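Side-chain contact in uronate dehydrogenase (Agrobacterium tumefaciens, PDB 3RFX), which catalyses the NAD-dependent oxidation of uronic acids as a Rossmann-fold enzyme of the NAD-dependent epimerase/dehydratase family: residues N247-R252 with F258-I263. The protein carries 1 engineered substitution. Residues are numbered along the deposited sequence; the frame is centred on the assembly and turned at random.
Sequences NDALVR and FVDNPI
Two first torsions set up the contact with Ala249. In Val259 CG1 stands anti to the carbonyl carbon (chi1 -57°), which leaves CG2 between the backbone N and the carbonyl carbon, and this second branch meets the methyl group of Ala249. In Asp260 (chi1 -66°) the carboxylate carbon CG stands anti to the carbonyl carbon, and OD2 is its nearest atom to the same methyl. Ala249 CB is 3.7 Å from Val259 CG2 and 3.4 Å from Asp260 OD2. The first approach is apolar; the second is a van der Waals touch.

A water joins the polar groups. It accepts from Ala249 N at 2.9 Å and donates to Asp260 OD2 at 2.7 Å. No direct hydrogen bond crosses between the segments.

Both segments belong to the C-terminal part of the chain that follows helix 234-238, beyond the parallel Rossmann sheet. Residues 258-260 are the end of a 3-10 segment, and Asn261 N bonds back to Phe258 O. Phe258 stacks on His113. Lys153 of a second subunit bonds to Val259 O and Asn261 O, so this turn also lies at a subunit interface.

On the Ala249 side, Arg252 N bonds to Ala249 O at 3.0 Å. Arg252 NH1 also reaches back to Asn247 O, 3.1 Å away, with an N-H...O angle of 161°. That oxygen lies close to the guanidinium plane.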
ATOM      1  N   ASN A 247      -1.019 -27.572  16.741  1.00 16.25           N
ATOM      2  CA  ASN A 247      -1.888 -26.770  17.600  1.00 18.70           C
ATOM      3  C   ASN A 247      -1.113 -26.008  18.675  1.00 18.91           C
ATOM      4  O   ASN A 247      -1.687 -25.186  19.387  1.00 18.18           O
ATOM      5  CB  ASN A 247      -2.939 -27.653  18.280  1.00 26.03           C
ATOM      6  CG  ASN A 247      -3.903 -28.280  17.293  1.00 30.13           C
ATOM      7  OD1 ASN A 247      -4.129 -29.491  17.317  1.00 43.84           O
ATOM      8  ND2 ASN A 247      -4.471 -27.461  16.416  1.00 31.16           N
ATOM      9  N   ASP A 248       0.181 -26.301  18.792  1.00 15.89           N
ATOM     10  CA  ASP A 248       1.042 -25.693  19.802  1.00 16.11           C
ATOM     11  C   ASP A 248       1.277 -24.210  19.493  1.00 15.82           C
ATOM     12  O   ASP A 248       1.577 -23.845  18.356  1.00 13.89           O
ATOM     13  CB  ASP A 248       2.401 -26.401  19.835  1.00 17.60           C
ATOM     14  CG  ASP A 248       2.338 -27.784  20.457  1.00 33.03           C
ATOM     15  OD1 ASP A 248       1.302 -28.119  21.080  1.00 34.95           O
ATOM     16  OD2 ASP A 248       3.341 -28.536  20.328  1.00 39.33           O
ATOM     17  N   ALA A 249       1.137 -23.359  20.505  1.00 18.67           N
ATOM     18  CA  ALA A 249       1.414 -21.932  20.337  1.00 16.19           C
ATOM     19  C   ALA A 249       2.826 -21.710  19.794  1.00 14.13           C
ATOM     20  O   ALA A 249       3.081 -20.742  19.067  1.00 15.97           O
ATOM     21  CB  ALA A 249       1.228 -21.190  21.664  1.00 17.54           C
ATOM     22  N   LEU A 250       3.736 -22.613  20.153  1.00 13.85           N
ATOM     23  CA  LEU A 250       5.115 -22.576  19.673  1.00 17.43           C
ATOM     24  C   LEU A 250       5.245 -22.448  18.151  1.00 17.03           C
ATOM     25  O   LEU A 250       6.217 -21.870  17.660  1.00 17.07           O
ATOM     26  CB  LEU A 250       5.884 -23.825  20.120  1.00 17.00           C
ATOM     27  CG  LEU A 250       7.337 -23.915  19.627  1.00 19.67           C
ATOM     28  CD1 LEU A 250       8.240 -22.973  20.416  1.00 18.34           C
ATOM     29  CD2 LEU A 250       7.855 -25.350  19.713  1.00 25.78           C
ATOM     30  N   VAL A 251       4.287 -23.002  17.409  1.00 13.63           N
ATOM     31  CA  VAL A 251       4.308 -22.873  15.955  1.00 14.05           C
ATOM     32  C   VAL A 251       3.114 -22.104  15.372  1.00 16.03           C
ATOM     33  O   VAL A 251       2.925 -22.090  14.158  1.00 18.39           O
ATOM     34  CB  VAL A 251       4.416 -24.241  15.270  1.00 15.92           C
ATOM     35  CG1 VAL A 251       5.770 -24.901  15.615  1.00 16.94           C
ATOM     36  CG2 VAL A 251       3.241 -25.142  15.681  1.00 16.18           C
ATOM     37  N   ARG A 252       2.316 -21.465  16.221  1.00 12.86           N
ATOM     38  CA  ARG A 252       1.142 -20.735  15.734  1.00 13.63           C
ATOM     39  C   ARG A 252       1.258 -19.218  15.870  1.00 15.33           C
ATOM     40  O   ARG A 252       0.729 -18.472  15.039  1.00 16.15           O
ATOM     41  CB  ARG A 252      -0.123 -21.209  16.451  1.00 13.12           C
ATOM     42  CG  ARG A 252      -0.600 -22.591  15.979  1.00 17.34           C
ATOM     43  CD  ARG A 252      -1.733 -23.088  16.865  1.00 24.54           C
ATOM     44  NE  ARG A 252      -2.823 -22.113  16.948  1.00 31.26           N
ATOM     45  CZ  ARG A 252      -3.825 -22.170  17.825  1.00 29.48           C
ATOM     46  NH1 ARG A 252      -3.895 -23.162  18.705  1.00 37.27           N
ATOM     47  NH2 ARG A 252      -4.757 -21.231  17.820  1.00 34.50           N
ATOM     48  N   PHE A 258       4.114 -17.559  25.063  1.00 16.55           N
ATOM     49  CA  PHE A 258       3.688 -16.384  25.839  1.00 14.57           C
ATOM     50  C   PHE A 258       2.199 -16.101  25.691  1.00 13.58           C
ATOM     51  O   PHE A 258       1.579 -15.570  26.616  1.00 15.58           O
ATOM     52  CB  PHE A 258       4.497 -15.116  25.484  1.00 16.21           C
ATOM     53  CG  PHE A 258       5.769 -14.939  26.291  1.00 16.42           C
ATOM     54  CD1 PHE A 258       6.060 -13.721  26.893  1.00 15.83           C
ATOM     55  CD2 PHE A 258       6.678 -15.978  26.429  1.00 19.95           C
ATOM     56  CE1 PHE A 258       7.231 -13.543  27.620  1.00 18.93           C
ATOM     57  CE2 PHE A 258       7.848 -15.809  27.159  1.00 23.09           C
ATOM     58  CZ  PHE A 258       8.126 -14.586  27.756  1.00 20.93           C
ATOM     59  N   VAL A 259       1.606 -16.420  24.539  1.00 11.59           N
ATOM     60  CA  VAL A 259       0.169 -16.190  24.400  1.00 11.95           C
ATOM     61  C   VAL A 259      -0.643 -17.032  25.402  1.00 15.06           C
ATOM     62  O   VAL A 259      -1.759 -16.658  25.786  1.00 14.14           O
ATOM     63  CB  VAL A 259      -0.355 -16.452  22.969  1.00 14.88           C
ATOM     64  CG1 VAL A 259       0.397 -15.592  21.949  1.00 13.29           C
ATOM     65  CG2 VAL A 259      -0.253 -17.948  22.619  1.00 14.89           C
ATOM     66  N   ASP A 260      -0.075 -18.163  25.816  1.00 16.40           N
ATOM     67  CA  ASP A 260      -0.740 -19.074  26.752  1.00 17.16           C
ATOM     68  C   ASP A 260      -0.629 -18.610  28.217  1.00 19.81           C
ATOM     69  O   ASP A 260      -1.331 -19.139  29.093  1.00 18.05           O
ATOM     70  CB  ASP A 260      -0.151 -20.486  26.639  1.00 16.05           C
ATOM     71  CG  ASP A 260      -0.428 -21.143  25.295  1.00 18.57           C
ATOM     72  OD1 ASP A 260      -1.442 -20.818  24.656  1.00 18.48           O
ATOM     73  OD2 ASP A 260       0.373 -22.007  24.889  1.00 20.23           O
ATOM     74  N   ASN A 261       0.256 -17.650  28.496  1.00 17.78           N
ATOM     75  CA  ASN A 261       0.372 -17.112  29.860  1.00 17.14           C
ATOM     76  C   ASN A 261      -0.911 -16.416  30.293  1.00 18.15           C
ATOM     77  O   ASN A 261      -1.504 -15.649  29.519  1.00 19.21           O
ATOM     78  CB  ASN A 261       1.528 -16.103  29.983  1.00 17.99           C
ATOM     79  CG  ASN A 261       2.893 -16.744  29.909  1.00 19.83           C
ATOM     80  OD1 ASN A 261       3.072 -17.911  30.258  1.00 19.06           O
ATOM     81  ND2 ASN A 261       3.888 -15.963  29.475  1.00 16.46           N
ATOM     82  N   PRO A 262      -1.343 -16.666  31.539  1.00 17.15           N
ATOM     83  CA  PRO A 262      -2.405 -15.870  32.154  1.00 16.56           C
ATOM     84  C   PRO A 262      -1.794 -14.562  32.660  1.00 14.41           C
ATOM     85  O   PRO A 262      -0.614 -14.320  32.425  1.00 17.04           O
ATOM     86  CB  PRO A 262      -2.835 -16.740  33.339  1.00 18.64           C
ATOM     87  CG  PRO A 262      -1.558 -17.415  33.762  1.00 20.17           C
ATOM     88  CD  PRO A 262      -0.774 -17.656  32.477  1.00 18.63           C
ATOM     89  N   ILE A 263      -2.583 -13.728  33.322  1.00 17.21           N
ATOM     90  CA  ILE A 263      -2.029 -12.590  34.040  1.00 16.71           C
ATOM     91  C   ILE A 263      -1.523 -13.138  35.371  1.00 17.82           C
ATOM     92  O   ILE A 263      -2.320 -13.556  36.206  1.00 19.75           O
ATOM     93  CB  ILE A 263      -3.100 -11.522  34.317  1.00 17.95           C
ATOM     94  CG1 ILE A 263      -3.713 -11.030  33.006  1.00 15.19           C
ATOM     95  CG2 ILE A 263      -2.517 -10.362  35.141  1.00 20.15           C
ATOM     96  CD1 ILE A 263      -2.680 -10.504  32.017  1.00 18.31           C
TER
HETATM   97  O   HOH W   1       0.193 -24.023  23.129  1.00 22.54           O